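PDB 6U4B: WbbM protein, which is a bifunctional O-antigen polymerase, a trimeric metal-binding protein thought to build the polysaccharide through glycosyltransferase activity. Local coordinates for residues G451-G456 / Q460-M465; M494-A499 / N511-S516. One frame throughout, in Å; residues are numbered along the deposited sequence.

Both contacts belong to the part of the chain related to glycosyl transferase family 8. From the N terminus, contact 1 comes first: residues 451-456 lead into helix 455-461, whose last turn opens the segment 460-465, so the contact closes over barely one helical turn. After strands 472-473 and 477-479 and helix 481-487, contact 2 joins helix 489-499 to the end of helix 505-513, closing the connection through residues 500-510, a short turn and most of the second helix. The two are in series, neither nested nor crossing. They touch all the same: Asn464 OD1 lies 2.9 Å from Lys512 NZ, and Met465 CG packs 3.5 Å from Tyr515 CD1.

Contact 1. Residues G451-G456 / Q460-M465; sequences GVMPAG and QKTLNM
Gln460, the first residue of the second segment, reaches back one turn to Gly456: its N donates to Gly456 O over 3.2 Å. This is the i to i+4 bond of helix 455-461. Glycine brings nothing but backbone to it, while Gln460 CB rests 3.8 Å from the same Gly456 O and its exposed, extended chain suits a helix surface. The helix, with Pro454 at its N-cap, belongs to an excursion between strands 428-432 and 472-473, antiparallel neighbours in the central mixed sheet of the family 8 domain. Thr462 supplies the side-chain contact, its OG1 lying 3.3 Å from the terminal methyl CE of Met453. The two side chains meet at a slant, Met453 arriving end-on by its methyl, while Thr462 OG1 stands opposite its own carbonyl carbon, beside the backbone N (chi1 -61°). With chi1 at 38°, Met453 holds CG between its backbone N and carbonyl carbon, and from there the unbranched chain runs out extended, long enough to span from the loop before the helix to the threonine. The hydroxyl is not left to the methyl alone, for Thr462 OG1 is hydrogen-bonded to Asp450 OD1. Asn464 then takes positive phi, a conformation asparagine tolerates well, and the chain changes direction toward Met465, whose buried side chain packs against Leu459 and Tyr471.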
loop_
_atom_site.group_PDB
_atom_site.type_symbol
_atom_site.label_atom_id
_atom_site.label_comp_id
_atom_site.label_asym_id
_atom_site.label_seq_id
_atom_site.Cartn_x
_atom_site.Cartn_y
_atom_site.Cartn_z
ATOM N N GLY A 451 26.053 21.221 -40.503
ATOM C CA GLY A 451 25.272 22.410 -40.788
ATOM C C GLY A 451 23.825 22.328 -40.347
ATOM O O GLY A 451 23.525 21.828 -39.257
ATOM N N VAL A 452 22.917 22.829 -41.186
ATOM C CA VAL A 452 21.484 22.811 -40.912
ATOM C C VAL A 452 20.768 22.430 -42.201
ATOM O O VAL A 452 20.927 23.106 -43.224
ATOM C CB VAL A 452 20.966 24.165 -40.393
ATOM C CG1 VAL A 452 19.446 24.186 -40.399
ATOM C CG2 VAL A 452 21.497 24.437 -38.993
ATOM N N MET A 453 19.982 21.362 -42.154
ATOM C CA MET A 453 19.292 20.854 -43.330
ATOM C C MET A 453 17.998 20.196 -42.883
ATOM O O MET A 453 17.834 19.888 -41.696
ATOM C CB MET A 453 20.169 19.860 -44.103
ATOM C CG MET A 453 20.998 18.947 -43.220
ATOM S SD MET A 453 22.117 17.908 -44.176
ATOM C CE MET A 453 23.325 17.481 -42.929
ATOM N N PRO A 454 17.050 19.988 -43.800
ATOM C CA PRO A 454 15.844 19.234 -43.443
ATOM C C PRO A 454 16.204 17.858 -42.903
ATOM O O PRO A 454 17.212 17.262 -43.284
ATOM C CB PRO A 454 15.080 19.136 -44.768
ATOM C CG PRO A 454 15.526 20.329 -45.536
ATOM C CD PRO A 454 16.967 20.545 -45.163
ATOM N N ALA A 455 15.359 17.360 -41.996
ATOM C CA ALA A 455 15.656 16.102 -41.313
ATOM C C ALA A 455 15.781 14.943 -42.295
ATOM O O ALA A 455 16.609 14.043 -42.100
ATOM C CB ALA A 455 14.578 15.808 -40.274
ATOM N N GLY A 456 14.978 14.953 -43.360
ATOM C CA GLY A 456 15.075 13.892 -44.351
ATOM C C GLY A 456 16.425 13.865 -45.040
ATOM O O GLY A 456 17.028 12.802 -45.215
ATOM N N GLN A 460 19.583 10.973 -44.796
ATOM C CA GLN A 460 20.159 10.310 -45.961
ATOM C C GLN A 460 21.650 10.596 -46.107
ATOM O O GLN A 460 22.423 9.698 -46.463
ATOM C CB GLN A 460 19.417 10.730 -47.231
ATOM C CG GLN A 460 18.282 9.798 -47.616
ATOM C CD GLN A 460 17.761 10.063 -49.011
ATOM O OE1 GLN A 460 17.287 11.158 -49.313
ATOM N NE2 GLN A 460 17.855 9.059 -49.876
ATOM N N LYS A 461 22.073 11.832 -45.845
ATOM C CA LYS A 461 23.459 12.226 -46.085
ATOM C C LYS A 461 24.351 11.943 -44.879
ATOM O O LYS A 461 25.368 11.253 -44.998
ATOM C CB LYS A 461 23.522 13.710 -46.466
ATOM C CG LYS A 461 22.680 14.077 -47.677
ATOM C CD LYS A 461 23.206 13.419 -48.941
ATOM C CE LYS A 461 22.322 13.740 -50.139
ATOM N NZ LYS A 461 22.178 15.209 -50.349
ATOM N N THR A 462 23.982 12.471 -43.711
ATOM C CA THR A 462 24.842 12.320 -42.541
ATOM C C THR A 462 24.758 10.911 -41.960
ATOM O O THR A 462 25.780 10.341 -41.559
ATOM C CB THR A 462 24.481 13.360 -41.481
ATOM O OG1 THR A 462 24.684 14.674 -42.011
ATOM C CG2 THR A 462 25.343 13.181 -40.242
ATOM N N LEU A 463 23.558 10.331 -41.913
ATOM C CA LEU A 463 23.381 9.010 -41.327
ATOM C C LEU A 463 23.470 7.885 -42.352
ATOM O O LEU A 463 23.471 6.714 -41.960
ATOM C CB LEU A 463 22.042 8.934 -40.582
ATOM C CG LEU A 463 21.829 9.955 -39.460
ATOM C CD1 LEU A 463 20.740 9.486 -38.507
ATOM C CD2 LEU A 463 23.122 10.237 -38.699
ATOM N N ASN A 464 23.565 8.217 -43.643
ATOM C CA ASN A 464 23.720 7.228 -44.712
ATOM C C ASN A 464 22.620 6.169 -44.663
ATOM O O ASN A 464 22.874 4.969 -44.780
ATOM C CB ASN A 464 25.102 6.577 -44.666
ATOM C CG ASN A 464 26.224 7.592 -44.757
ATOM O OD1 ASN A 464 26.982 7.784 -43.806
ATOM N ND2 ASN A 464 26.337 8.248 -45.905
ATOM N N MET A 465 21.384 6.623 -44.486
ATOM C CA MET A 465 20.206 5.761 -44.499
ATOM C C MET A 465 19.469 6.002 -45.812
ATOM O O MET A 465 18.914 7.085 -46.025
ATOM C CB MET A 465 19.307 6.051 -43.297
ATOM C CG MET A 465 19.977 5.833 -41.949
ATOM S SD MET A 465 18.824 5.961 -40.567
ATOM C CE MET A 465 18.426 7.696 -40.623
#

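Contact 2. Residues M494-A499 / N511-S516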
loop_
_atom_site.group_PDB
_atom_site.type_symbol
_atom_site.label_atom_id
_atom_site.label_comp_id
_atom_site.label_asym_id
_atom_site.label_seq_id
_atom_site.Cartn_x
_atom_site.Cartn_y
_atom_site.Cartn_z
ATOM N N MET A 494 32.355 3.427 -31.795
ATOM C CA MET A 494 33.349 4.386 -31.329
ATOM C C MET A 494 33.885 5.228 -32.478
ATOM O O MET A 494 34.044 6.448 -32.340
ATOM C CB MET A 494 34.489 3.654 -30.621
ATOM C CG MET A 494 34.068 2.944 -29.338
ATOM S SD MET A 494 33.417 4.060 -28.072
ATOM C CE MET A 494 31.645 3.875 -28.298
ATOM N N ARG A 495 34.164 4.598 -33.623
ATOM C CA ARG A 495 34.663 5.347 -34.770
ATOM C C ARG A 495 33.670 6.423 -35.196
ATOM O O ARG A 495 34.058 7.572 -35.439
ATOM C CB ARG A 495 34.958 4.397 -35.929
ATOM C CG ARG A 495 35.787 5.028 -37.039
ATOM C CD ARG A 495 35.783 4.154 -38.280
ATOM N NE ARG A 495 34.429 3.939 -38.787
ATOM C CZ ARG A 495 33.809 4.757 -39.632
ATOM N NH1 ARG A 495 34.423 5.850 -40.069
ATOM N NH2 ARG A 495 32.577 4.483 -40.038
ATOM N N VAL A 496 32.383 6.074 -35.270
ATOM C CA VAL A 496 31.361 7.047 -35.646
ATOM C C VAL A 496 31.252 8.142 -34.590
ATOM O O VAL A 496 31.064 9.321 -34.918
ATOM C CB VAL A 496 30.014 6.337 -35.878
ATOM C CG1 VAL A 496 28.874 7.344 -35.959
ATOM C CG2 VAL A 496 30.072 5.499 -37.143
ATOM N N LEU A 497 31.376 7.776 -33.311
ATOM C CA LEU A 497 31.343 8.772 -32.243
ATOM C C LEU A 497 32.458 9.800 -32.404
ATOM O O LEU A 497 32.247 10.995 -32.168
ATOM C CB LEU A 497 31.440 8.076 -30.883
ATOM C CG LEU A 497 31.530 8.918 -29.605
ATOM C CD1 LEU A 497 30.240 9.684 -29.355
ATOM C CD2 LEU A 497 31.862 8.029 -28.415
ATOM N N LYS A 498 33.649 9.354 -32.817
ATOM C CA LYS A 498 34.776 10.270 -32.993
ATOM C C LYS A 498 34.533 11.269 -34.114
ATOM O O LYS A 498 34.940 12.432 -34.013
ATOM C CB LYS A 498 36.050 9.499 -33.311
ATOM C CG LYS A 498 36.453 8.447 -32.308
ATOM C CD LYS A 498 37.816 7.902 -32.668
ATOM C CE LYS A 498 38.813 9.028 -32.857
ATOM N NZ LYS A 498 40.061 8.579 -33.526
ATOM N N ALA A 499 33.878 10.830 -35.188
ATOM C CA ALA A 499 33.948 11.549 -36.456
ATOM C C ALA A 499 33.313 12.930 -36.371
ATOM O O ALA A 499 33.868 13.903 -36.894
ATOM C CB ALA A 499 33.285 10.723 -37.558
ATOM N N ASN A 511 21.463 4.658 -35.208
ATOM C CA ASN A 511 20.684 4.547 -36.438
ATOM C C ASN A 511 21.594 4.400 -37.652
ATOM O O ASN A 511 21.284 3.652 -38.586
ATOM C CB ASN A 511 19.773 5.763 -36.593
ATOM C CG ASN A 511 18.362 5.499 -36.100
ATOM O OD1 ASN A 511 17.540 4.938 -36.822
ATOM N ND2 ASN A 511 18.074 5.906 -34.868
ATOM N N LYS A 512 22.731 5.096 -37.649
ATOM C CA LYS A 512 23.669 4.988 -38.761
ATOM C C LYS A 512 24.360 3.630 -38.770
ATOM O O LYS A 512 24.438 2.969 -39.811
ATOM C CB LYS A 512 24.693 6.123 -38.689
ATOM C CG LYS A 512 25.917 5.934 -39.584
ATOM C CD LYS A 512 26.746 7.211 -39.664
ATOM C CE LYS A 512 28.145 6.942 -40.209
ATOM N NZ LYS A 512 28.136 6.303 -41.552
ATOM N N VAL A 513 24.859 3.189 -37.612
ATOM C CA VAL A 513 25.630 1.953 -37.572
ATOM C C VAL A 513 24.725 0.733 -37.718
ATOM O O VAL A 513 25.120 -0.268 -38.326
ATOM C CB VAL A 513 26.473 1.895 -36.283
ATOM C CG1 VAL A 513 27.158 0.545 -36.141
ATOM C CG2 VAL A 513 27.508 3.008 -36.285
ATOM N N PHE A 514 23.502 0.793 -37.196
ATOM C CA PHE A 514 22.604 -0.355 -37.237
ATOM C C PHE A 514 21.671 -0.343 -38.445
ATOM O O PHE A 514 20.777 -1.190 -38.522
ATOM C CB PHE A 514 21.766 -0.434 -35.952
ATOM C CG PHE A 514 22.581 -0.438 -34.680
ATOM C CD1 PHE A 514 23.905 -0.854 -34.680
ATOM C CD2 PHE A 514 22.016 -0.028 -33.481
ATOM C CE1 PHE A 514 24.649 -0.855 -33.514
ATOM C CE2 PHE A 514 22.755 -0.030 -32.311
ATOM C CZ PHE A 514 24.074 -0.443 -32.327
ATOM N N TYR A 515 21.862 0.582 -39.388
ATOM C CA TYR A 515 20.934 0.710 -40.508
ATOM C C TYR A 515 20.836 -0.593 -41.292
ATOM O O TYR A 515 21.849 -1.237 -41.585
ATOM C CB TYR A 515 21.362 1.842 -41.442
ATOM C CG TYR A 515 20.382 2.053 -42.576
ATOM C CD1 TYR A 515 19.091 2.501 -42.319
ATOM C CD2 TYR A 515 20.736 1.789 -43.892
ATOM C CE1 TYR A 515 18.183 2.687 -43.342
ATOM C CE2 TYR A 515 19.830 1.974 -44.926
ATOM C CZ TYR A 515 18.557 2.425 -44.640
ATOM O OH TYR A 515 17.645 2.616 -45.647
ATOM N N SER A 516 19.604 -0.972 -41.636
ATOM C CA SER A 516 19.252 -2.211 -42.325
ATOM C C SER A 516 19.578 -3.455 -41.505
ATOM O O SER A 516 19.553 -4.570 -42.041
ATOM C CB SER A 516 19.913 -2.307 -43.709
ATOM O OG SER A 516 21.307 -2.519 -43.598
#
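Where Val496 meets Lys512 and Val513, the touching is done entirely by aliphatic carbons, and the flat groups stand around it. The nearest is the guanidinium of Arg495, whose NH2 stays 5.0 Å from Lys512 NZ; these like charges are each turned to another partner, Arg495 to Glu492 in a salt bridge and Lys512 to the side chain of Asn464. Met465 CG lies over one face of the Tyr515 ring, near CD1, while the phenol OH is hydrogen-bonded to Asn466 OD1 and Asn467 N. The Asn511 amide is fixed at both ends, OD1 by Phe472 N and ND2 by Gln507 O, and the side chain of Phe514 touches Thr489 of helix 489-499.

At the centre, CG2 of Val496 meets CG2 of Val513 at 3.7 Å, the two side chains running antiparallel alongside one another. Each valine sets CG1 opposite its backbone N (chi1 167° in Val496, 173° in Val513), which puts CG2 beside that N, opposite the carbonyl carbon, and it is this methyl of each that touches the other. The methylene CE of Lys512 comes to 3.9 Å from Val496 CG2, so one methyl packs against two residues. Lysine suits this margin: its carbons reach the apolar patch while the ammonium goes on to a polar partner. Branched valines suit close helix packing, and Val496 is buried with Ile509 also beside it.

Two consecutive helices are thus joined, and the second leads into strand 518-521, parallel to 428-432 in the central sheet, an alternation characteristic of the GT-A-like fold of family 8 glycosyltransferases.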